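PDB 4E4U: mandalate racemase/muconate lactonizing enzyme from Unidentified, which probably catalyses an enolase-superfamily reaction, as mandelate racemase and muconate lactonizing enzyme do. Local coordinates for residues L181-L184 with D185-E188; L261-K264 with Y265-H268; L289-A292 with K293-T297. One frame throughout, in Å; residues are numbered along the deposited sequence.

All three interactions are local, each made at or near the start of a helix in the barrel-like domain; interaction 2 includes the loop before it. Interaction 1 is only partly buried, with its centre about 26 Å from the centre of the chain. It rests on backbone bonds, and its charged side chains pair with neighbouring groups, some on a second subunit. Interactions 2 and 3 are buried, with centres about 10 Å apart. Helices 263-272 and 289-301 touch there, and K264 NZ forms a salt bridge of 2.9 Å with E291 OE1. Interaction 2 adds aromatic packing and a side-chain grip on the loop. Interaction 3 adds a water bridge. Both also meet the third subunit.

Interaction 1: residues L181-L184 with D185-E188; sequences LEVL and DRCE
The backbone N of D185 donates to L181 O over 2.8 Å, the shortest hydrogen bond of this turn. R186 N to E182 O, C187 N to V183 O at 2.9 Å and E188 N to L184 O continue the alpha-helical pattern. The side chain of D185 folds back over the same carbonyl, with CG 3.2 Å from L181 O. Its carboxylate finds its partners outside the turn: OD1 forms a salt bridge with R223, and OD2 bonds to S200 of the second subunit. V183 and R186 lie side by side and point the same way. R186 CG stands opposite the backbone N (chi1 180°), and a bend at chi3 (71°) turns the guanidinium back toward V183. Both valine methyls, CG1 and CG2, then come within 3.8 Å of R186 NH2. R186 NE bonds to P167 O. Beyond V183 in the next turn, C187 SG packs 4.2 Å from V183 CG1. This is the start of helix 181-198, which connects strands 162-165 and 203-206 in a beta-alpha-beta unit. L181 and L184 pack against helix 214-224, and E188 bridges to R223 and K226.

Interaction 2: residues L261-K264 with Y265-H268; sequences LTTK and YEFH
T262 N donates to E266 OE1 over 2.9 Å and meets the carboxylate from above, 59° out of its plane. E266 OE2 makes a salt bridge with R85 of the fourth subunit. T263 OG1 donates to T262 O at 2.7 Å, in the carbonyl plane. The same hydroxyl weakly accepts Y265 N, as in an ST turn. T263 O takes two weak bonds, from E266 N and F267 N. H268 N to K264 O is a sound helical bond of 2.9 Å.

The aromatic contacts lie on different sides of the turn. K264 and Y265 run side by side. K264 CG sits 4.2 Å from the centroid of the Y265 ring, only 7° off its normal, in a CH-pi contact. K264 chi1 of 60° places CG between the backbone N and the carbonyl carbon. The chain then runs along the ring and bends at chi4, bringing NZ 3.7 Å from Y265 CE2. NZ forms its salt bridge with E291. T263 OG1 lies at the edge of the same ring, near its plane. On F267, L261 CD1 lies over one face, toward the rim, while T263 O meets the ring edge 3.3 Å from CD2. L261 CB also packs 3.7 Å from F267 CZ. T262 CG2 lies 3.7 Å from E266 OE2.

T263 and F267 carry the packing on to E291 and I295 of helix 289-301. The turn joins strand 255-257 to helix 263-272, which leads on to strand 278-279. This is a beta-alpha-beta unit of the TIM-barrel-like domain of enolase-superfamily enzymes.

Interaction 3: residues L289-A292 with K293-T297; sequences LLEA and KKIAT
The E291 carboxylate is the flat side-chain group of this turn, and the aliphatic part of K294 passes by it. K294 CD comes 3.9 Å from E291 OE1. A water donates to E291 OE1 at 2.8 Å and accepts from K294 NZ at 3.0 Å. The two charged ends are bridged in this way, while OE1 and NZ themselves stay 4.6 Å apart, too far for a salt bridge; the stronger partner of E291 is K264. A bend at chi2 (76°) swings the E291 carboxylate toward the following turn. K294 does the opposite: its chain, extended from CG to NZ, slants across L290 and E291.

The lysine also makes an apolar contact, CE against L290 CG at 4.1 Å. Nearer the backbone, its chain passes over the carbonyl of L290. At the far end, NZ forms salt bridges with E71 and with E300 of the third subunit. Two acidic groups and the water thus surround this ammonium, which would probably favour its charged form.

The turn opens helix 289-301, which joins strands 278-279 and 305-306 as a beta-alpha-beta unit of the TIM-barrel-like domain. The backbone is regular: K293 N bonds to L289 O, K294 N to L290 O, I295 N to E291 O and A296 N to A292 O, all at 2.9 Å.

K293 turns away from the preceding turn, bent at chi2, and its NZ meets E71 of the third subunit and L117 O. I295 instead lays its branch back along that turn. Its CD1 reaches 3.6 Å from E291 O.

Interaction 1: residues L181-L184 with D185-E188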
ATOM      1  N   LEU A 181       8.474 -34.884   1.083  1.00 12.20           N
ATOM      2  CA  LEU A 181       8.024 -35.308  -0.241  1.00 12.56           C
ATOM      3  C   LEU A 181       7.080 -36.506  -0.171  1.00 13.38           C
ATOM      4  O   LEU A 181       6.105 -36.568  -0.913  1.00 13.78           O
ATOM      5  CB  LEU A 181       9.214 -35.654  -1.132  1.00 13.07           C
ATOM      6  CG  LEU A 181      10.051 -34.451  -1.556  1.00 13.17           C
ATOM      7  CD1 LEU A 181      11.375 -34.941  -2.114  1.00 14.26           C
ATOM      8  CD2 LEU A 181       9.307 -33.599  -2.579  1.00 14.49           C
ATOM      9  N   GLU A 182       7.367 -37.467   0.702  1.00 13.37           N
ATOM     10  CA  GLU A 182       6.488 -38.625   0.812  1.00 14.81           C
ATOM     11  C   GLU A 182       5.089 -38.233   1.289  1.00 13.55           C
ATOM     12  O   GLU A 182       4.087 -38.783   0.820  1.00 14.48           O
ATOM     13  CB  GLU A 182       7.102 -39.688   1.712  1.00 17.70           C
ATOM     14  CG  GLU A 182       8.244 -40.409   1.031  1.00 22.11           C
ATOM     15  CD  GLU A 182       8.868 -41.471   1.898  1.00 27.77           C
ATOM     16  OE1 GLU A 182       9.104 -41.203   3.099  1.00 30.45           O
ATOM     17  OE2 GLU A 182       9.126 -42.570   1.372  1.00 30.33           O
ATOM     18  N   VAL A 183       5.006 -37.271   2.203  1.00 13.16           N
ATOM     19  CA  VAL A 183       3.699 -36.814   2.658  1.00 12.98           C
ATOM     20  C   VAL A 183       3.004 -36.003   1.560  1.00 12.49           C
ATOM     21  O   VAL A 183       1.811 -36.185   1.322  1.00 12.56           O
ATOM     22  CB  VAL A 183       3.790 -36.047   3.989  1.00 13.43           C
ATOM     23  CG1 VAL A 183       2.465 -35.381   4.333  1.00 14.55           C
ATOM     24  CG2 VAL A 183       4.217 -36.999   5.102  1.00 15.09           C
ATOM     25  N   LEU A 184       3.748 -35.143   0.864  1.00 12.41           N
ATOM     26  CA  LEU A 184       3.174 -34.408  -0.264  1.00 12.53           C
ATOM     27  C   LEU A 184       2.630 -35.381  -1.311  1.00 12.82           C
ATOM     28  O   LEU A 184       1.530 -35.189  -1.830  1.00 13.21           O
ATOM     29  CB  LEU A 184       4.200 -33.466  -0.896  1.00 12.53           C
ATOM     30  CG  LEU A 184       4.669 -32.285  -0.037  1.00 12.69           C
ATOM     31  CD1 LEU A 184       5.878 -31.603  -0.663  1.00 13.17           C
ATOM     32  CD2 LEU A 184       3.536 -31.278   0.147  1.00 13.73           C
ATOM     33  N   ASP A 185       3.395 -36.430  -1.608  1.00 13.10           N
ATOM     34  CA  ASP A 185       2.953 -37.447  -2.556  1.00 13.86           C
ATOM     35  C   ASP A 185       1.656 -38.108  -2.093  1.00 13.72           C
ATOM     36  O   ASP A 185       0.751 -38.355  -2.891  1.00 14.22           O
ATOM     37  CB  ASP A 185       4.012 -38.546  -2.710  1.00 15.11           C
ATOM     38  CG  ASP A 185       5.215 -38.114  -3.534  1.00 16.90           C
ATOM     39  OD1 ASP A 185       5.167 -37.058  -4.197  1.00 17.35           O
ATOM     40  OD2 ASP A 185       6.215 -38.864  -3.532  1.00 19.07           O
ATOM     41  N   ARG A 186       1.577 -38.412  -0.802  1.00 13.75           N
ATOM     42  CA  ARG A 186       0.403 -39.073  -0.248  1.00 14.11           C
ATOM     43  C   ARG A 186      -0.822 -38.166  -0.339  1.00 13.33           C
ATOM     44  O   ARG A 186      -1.919 -38.626  -0.652  1.00 13.80           O
ATOM     45  CB  ARG A 186       0.653 -39.492   1.202  1.00 14.08           C
ATOM     46  CG  ARG A 186      -0.525 -40.188   1.849  1.00 14.00           C
ATOM     47  CD  ARG A 186      -0.172 -40.653   3.244  1.00 15.13           C
ATOM     48  NE  ARG A 186      -0.033 -39.524   4.160  1.00 15.71           N
ATOM     49  CZ  ARG A 186       0.789 -39.495   5.206  1.00 17.14           C
ATOM     50  NH1 ARG A 186       1.594 -40.517   5.468  1.00 19.16           N
ATOM     51  NH2 ARG A 186       0.821 -38.430   5.988  1.00 17.01           N
ATOM     52  N   CYS A 187      -0.634 -36.877  -0.077  1.00 13.37           N
ATOM     53  CA  CYS A 187      -1.739 -35.922  -0.162  1.00 13.13           C
ATOM     54  C   CYS A 187      -2.316 -35.898  -1.571  1.00 13.37           C
ATOM     55  O   CYS A 187      -3.536 -35.925  -1.765  1.00 13.67           O
ATOM     56  CB  CYS A 187      -1.277 -34.513   0.220  1.00 13.73           C
ATOM     57  SG  CYS A 187      -0.881 -34.300   1.960  1.00 14.54           S
ATOM     58  N   GLU A 188      -1.422 -35.869  -2.554  1.00 13.93           N
ATOM     59  CA  GLU A 188      -1.809 -35.868  -3.953  1.00 16.03           C
ATOM     60  C   GLU A 188      -2.530 -37.168  -4.315  1.00 15.23           C
ATOM     61  O   GLU A 188      -3.542 -37.151  -5.026  1.00 16.48           O
ATOM     62  CB  GLU A 188      -0.562 -35.697  -4.819  1.00 20.23           C
ATOM     63  CG  GLU A 188      -0.775 -34.865  -6.046  1.00 22.69           C
ATOM     64  CD  GLU A 188       0.476 -34.725  -6.885  1.00 22.28           C
ATOM     65  OE1 GLU A 188       1.589 -34.526  -6.327  1.00 20.13           O
ATOM     66  OE2 GLU A 188       0.336 -34.803  -8.116  1.00 24.77           O
TER

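Interaction 2: residues L261-K264 with Y265-H268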
ATOM      1  N   LEU A 261     -10.736 -19.694  15.473  1.00  9.69           N
ATOM      2  CA  LEU A 261     -10.859 -18.246  15.663  1.00  9.93           C
ATOM      3  C   LEU A 261     -12.118 -17.931  16.458  1.00  9.67           C
ATOM      4  O   LEU A 261     -13.041 -18.746  16.533  1.00 10.32           O
ATOM      5  CB  LEU A 261     -10.888 -17.525  14.312  1.00 10.96           C
ATOM      6  CG  LEU A 261      -9.712 -17.845  13.383  1.00 13.27           C
ATOM      7  CD1 LEU A 261      -9.784 -16.952  12.147  1.00 14.03           C
ATOM      8  CD2 LEU A 261      -8.365 -17.703  14.073  1.00 14.79           C
ATOM      9  N   THR A 262     -12.160 -16.749  17.047  1.00  9.95           N
ATOM     10  CA  THR A 262     -13.302 -16.371  17.855  1.00 10.22           C
ATOM     11  C   THR A 262     -13.543 -14.867  17.782  1.00 10.21           C
ATOM     12  O   THR A 262     -12.596 -14.082  17.710  1.00 10.40           O
ATOM     13  CB  THR A 262     -13.130 -16.824  19.325  1.00 10.41           C
ATOM     14  OG1 THR A 262     -14.318 -16.504  20.056  1.00 11.50           O
ATOM     15  CG2 THR A 262     -11.904 -16.168  19.977  1.00 11.64           C
ATOM     16  N   THR A 263     -14.821 -14.490  17.828  1.00 10.11           N
ATOM     17  CA  THR A 263     -15.325 -13.115  17.718  1.00 10.47           C
ATOM     18  C   THR A 263     -15.197 -12.488  16.336  1.00  9.28           C
ATOM     19  O   THR A 263     -14.328 -12.849  15.529  1.00  9.93           O
ATOM     20  CB  THR A 263     -14.716 -12.110  18.748  1.00 11.04           C
ATOM     21  OG1 THR A 263     -13.455 -11.600  18.278  1.00 10.95           O
ATOM     22  CG2 THR A 263     -14.583 -12.719  20.142  1.00 11.80           C
ATOM     23  N   LYS A 264     -16.058 -11.506  16.093  1.00  9.50           N
ATOM     24  CA  LYS A 264     -16.028 -10.740  14.859  1.00  9.98           C
ATOM     25  C   LYS A 264     -14.703 -10.001  14.672  1.00  9.77           C
ATOM     26  O   LYS A 264     -14.303  -9.742  13.545  1.00 10.75           O
ATOM     27  CB  LYS A 264     -17.190  -9.753  14.840  1.00 11.13           C
ATOM     28  CG  LYS A 264     -17.175  -8.758  15.996  1.00 11.77           C
ATOM     29  CD  LYS A 264     -18.542  -8.090  16.140  1.00 12.81           C
ATOM     30  CE  LYS A 264     -18.660  -7.269  17.415  1.00 13.31           C
ATOM     31  NZ  LYS A 264     -18.604  -8.133  18.638  1.00 13.31           N
ATOM     32  N   TYR A 265     -14.020  -9.669  15.761  1.00  9.20           N
ATOM     33  CA  TYR A 265     -12.765  -8.930  15.655  1.00  9.83           C
ATOM     34  C   TYR A 265     -11.667  -9.754  14.980  1.00  9.68           C
ATOM     35  O   TYR A 265     -10.892  -9.234  14.184  1.00 11.28           O
ATOM     36  CB  TYR A 265     -12.319  -8.444  17.032  1.00 10.88           C
ATOM     37  CG  TYR A 265     -13.365  -7.588  17.705  1.00 11.44           C
ATOM     38  CD1 TYR A 265     -13.634  -6.301  17.247  1.00 11.38           C
ATOM     39  CD2 TYR A 265     -14.091  -8.062  18.792  1.00 12.33           C
ATOM     40  CE1 TYR A 265     -14.599  -5.511  17.859  1.00 12.27           C
ATOM     41  CE2 TYR A 265     -15.053  -7.278  19.407  1.00 12.35           C
ATOM     42  CZ  TYR A 265     -15.297  -6.008  18.940  1.00 13.08           C
ATOM     43  OH  TYR A 265     -16.253  -5.240  19.556  1.00 15.97           O
ATOM     44  N   GLU A 266     -11.612 -11.047  15.287  1.00  9.30           N
ATOM     45  CA  GLU A 266     -10.619 -11.918  14.668  1.00  8.81           C
ATOM     46  C   GLU A 266     -10.954 -12.208  13.212  1.00  8.92           C
ATOM     47  O   GLU A 266     -10.072 -12.223  12.354  1.00 10.17           O
ATOM     48  CB  GLU A 266     -10.447 -13.215  15.462  1.00  9.72           C
ATOM     49  CG  GLU A 266      -9.817 -12.968  16.812  1.00 10.18           C
ATOM     50  CD  GLU A 266      -9.469 -14.236  17.582  1.00 11.03           C
ATOM     51  OE1 GLU A 266      -9.598 -15.358  17.036  1.00 10.98           O
ATOM     52  OE2 GLU A 266      -9.051 -14.098  18.751  1.00 11.91           O
ATOM     53  N   PHE A 267     -12.231 -12.438  12.924  1.00  8.66           N
ATOM     54  CA  PHE A 267     -12.624 -12.659  11.542  1.00  9.22           C
ATOM     55  C   PHE A 267     -12.442 -11.402  10.687  1.00  9.32           C
ATOM     56  O   PHE A 267     -12.115 -11.505   9.512  1.00  9.61           O
ATOM     57  CB  PHE A 267     -14.033 -13.239  11.447  1.00  9.86           C
ATOM     58  CG  PHE A 267     -14.093 -14.695  11.804  1.00  9.58           C
ATOM     59  CD1 PHE A 267     -13.808 -15.660  10.847  1.00 10.46           C
ATOM     60  CD2 PHE A 267     -14.381 -15.101  13.106  1.00 10.30           C
ATOM     61  CE1 PHE A 267     -13.845 -17.007  11.171  1.00 11.20           C
ATOM     62  CE2 PHE A 267     -14.416 -16.451  13.438  1.00 10.42           C
ATOM     63  CZ  PHE A 267     -14.144 -17.403  12.465  1.00 11.12           C
ATOM     64  N   HIS A 268     -12.655 -10.225  11.266  1.00  9.34           N
ATOM     65  CA  HIS A 268     -12.353  -8.983  10.567  1.00  9.93           C
ATOM     66  C   HIS A 268     -10.885  -8.931  10.142  1.00 10.46           C
ATOM     67  O   HIS A 268     -10.573  -8.648   8.987  1.00 10.70           O
ATOM     68  CB  HIS A 268     -12.702  -7.785  11.453  1.00 10.90           C
ATOM     69  CG  HIS A 268     -12.275  -6.467  10.889  1.00 11.61           C
ATOM     70  ND1 HIS A 268     -12.803  -5.938   9.727  1.00 12.74           N
ATOM     71  CD2 HIS A 268     -11.362  -5.569  11.331  1.00 13.70           C
ATOM     72  CE1 HIS A 268     -12.245  -4.762   9.492  1.00 13.19           C
ATOM     73  NE2 HIS A 268     -11.360  -4.524  10.441  1.00 14.52           N
TER

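Interaction 3: residues L289-A292 with K293-T297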
ATOM      1  N   LEU A 289     -24.750 -17.150  18.836  1.00 10.95           N
ATOM      2  CA  LEU A 289     -25.457 -16.996  17.569  1.00 10.90           C
ATOM      3  C   LEU A 289     -25.458 -15.572  17.026  1.00 11.26           C
ATOM      4  O   LEU A 289     -25.314 -15.372  15.825  1.00 10.83           O
ATOM      5  CB  LEU A 289     -26.886 -17.519  17.693  1.00 12.13           C
ATOM      6  CG  LEU A 289     -26.979 -19.041  17.639  1.00 14.09           C
ATOM      7  CD1 LEU A 289     -28.367 -19.503  18.039  1.00 14.97           C
ATOM      8  CD2 LEU A 289     -26.649 -19.535  16.232  1.00 17.01           C
ATOM      9  N   LEU A 290     -25.628 -14.577  17.888  1.00 11.24           N
ATOM     10  CA  LEU A 290     -25.590 -13.205  17.390  1.00 10.75           C
ATOM     11  C   LEU A 290     -24.187 -12.852  16.897  1.00 11.22           C
ATOM     12  O   LEU A 290     -24.033 -12.274  15.822  1.00 10.61           O
ATOM     13  CB  LEU A 290     -26.088 -12.207  18.436  1.00 11.83           C
ATOM     14  CG  LEU A 290     -26.090 -10.753  17.954  1.00 13.23           C
ATOM     15  CD1 LEU A 290     -26.937 -10.590  16.699  1.00 15.81           C
ATOM     16  CD2 LEU A 290     -26.551  -9.807  19.054  1.00 14.06           C
ATOM     17  N   GLU A 291     -23.161 -13.218  17.665  1.00 10.63           N
ATOM     18  CA  GLU A 291     -21.797 -12.986  17.211  1.00 10.76           C
ATOM     19  C   GLU A 291     -21.512 -13.742  15.904  1.00 10.10           C
ATOM     20  O   GLU A 291     -20.847 -13.221  15.009  1.00 10.56           O
ATOM     21  CB  GLU A 291     -20.789 -13.341  18.306  1.00 12.18           C
ATOM     22  CG  GLU A 291     -19.362 -12.886  18.017  1.00 11.96           C
ATOM     23  CD  GLU A 291     -19.114 -11.393  18.204  1.00 12.03           C
ATOM     24  OE1 GLU A 291     -20.054 -10.609  18.494  1.00 12.82           O
ATOM     25  OE2 GLU A 291     -17.941 -11.006  18.077  1.00 12.48           O
ATOM     26  N   ALA A 292     -22.037 -14.960  15.777  1.00  9.77           N
ATOM     27  CA  ALA A 292     -21.871 -15.704  14.527  1.00  9.82           C
ATOM     28  C   ALA A 292     -22.573 -15.009  13.355  1.00 10.35           C
ATOM     29  O   ALA A 292     -22.046 -14.958  12.251  1.00 10.75           O
ATOM     30  CB  ALA A 292     -22.364 -17.145  14.689  1.00 10.99           C
ATOM     31  N   LYS A 293     -23.759 -14.464  13.604  1.00 10.12           N
ATOM     32  CA  LYS A 293     -24.464 -13.679  12.593  1.00 10.44           C
ATOM     33  C   LYS A 293     -23.629 -12.468  12.173  1.00  9.69           C
ATOM     34  O   LYS A 293     -23.563 -12.125  10.987  1.00 10.38           O
ATOM     35  CB  LYS A 293     -25.825 -13.227  13.128  1.00 11.89           C
ATOM     36  CG  LYS A 293     -26.691 -12.473  12.132  1.00 12.91           C
ATOM     37  CD  LYS A 293     -27.350 -13.421  11.150  1.00 14.21           C
ATOM     38  CE  LYS A 293     -28.134 -12.659  10.102  1.00 14.95           C
ATOM     39  NZ  LYS A 293     -28.855 -13.572   9.174  1.00 14.75           N
ATOM     40  N   LYS A 294     -22.960 -11.841  13.137  1.00 10.03           N
ATOM     41  CA  LYS A 294     -22.098 -10.701  12.840  1.00  9.08           C
ATOM     42  C   LYS A 294     -20.909 -11.121  11.969  1.00  9.13           C
ATOM     43  O   LYS A 294     -20.515 -10.404  11.045  1.00  9.75           O
ATOM     44  CB  LYS A 294     -21.630 -10.032  14.134  1.00  9.50           C
ATOM     45  CG  LYS A 294     -22.765  -9.323  14.856  1.00 10.34           C
ATOM     46  CD  LYS A 294     -22.303  -8.566  16.098  1.00 10.95           C
ATOM     47  CE  LYS A 294     -23.483  -7.875  16.791  1.00 11.83           C
ATOM     48  NZ  LYS A 294     -23.052  -7.173  18.035  1.00 13.12           N
ATOM     49  N   ILE A 295     -20.342 -12.286  12.260  1.00  9.08           N
ATOM     50  CA  ILE A 295     -19.252 -12.814  11.446  1.00  9.34           C
ATOM     51  C   ILE A 295     -19.743 -13.106  10.022  1.00  9.18           C
ATOM     52  O   ILE A 295     -19.066 -12.779   9.040  1.00  9.88           O
ATOM     53  CB  ILE A 295     -18.641 -14.060  12.108  1.00  9.23           C
ATOM     54  CG1 ILE A 295     -17.918 -13.642  13.389  1.00  9.28           C
ATOM     55  CG2 ILE A 295     -17.691 -14.788  11.137  1.00 10.26           C
ATOM     56  CD1 ILE A 295     -17.677 -14.787  14.358  1.00 10.74           C
ATOM     57  N   ALA A 296     -20.932 -13.699   9.900  1.00  9.36           N
ATOM     58  CA  ALA A 296     -21.504 -13.953   8.579  1.00 10.04           C
ATOM     59  C   ALA A 296     -21.698 -12.651   7.794  1.00  9.86           C
ATOM     60  O   ALA A 296     -21.515 -12.615   6.577  1.00 10.30           O
ATOM     61  CB  ALA A 296     -22.818 -14.701   8.704  1.00 10.58           C
ATOM     62  N   THR A 297     -22.065 -11.587   8.500  1.00 10.17           N
ATOM     63  CA  THR A 297     -22.211 -10.261   7.906  1.00 10.43           C
ATOM     64  C   THR A 297     -20.888  -9.734   7.345  1.00 10.04           C
ATOM     65  O   THR A 297     -20.842  -9.199   6.224  1.00 10.29           O
ATOM     66  CB  THR A 297     -22.768  -9.281   8.956  1.00 11.58           C
ATOM     67  OG1 THR A 297     -24.098  -9.682   9.309  1.00 13.47           O
ATOM     68  CG2 THR A 297     -22.786  -7.852   8.427  1.00 12.53           C
TER
HETATM   69  O   HOH W   1     -22.252  -9.514  19.747  1.00 16.01           O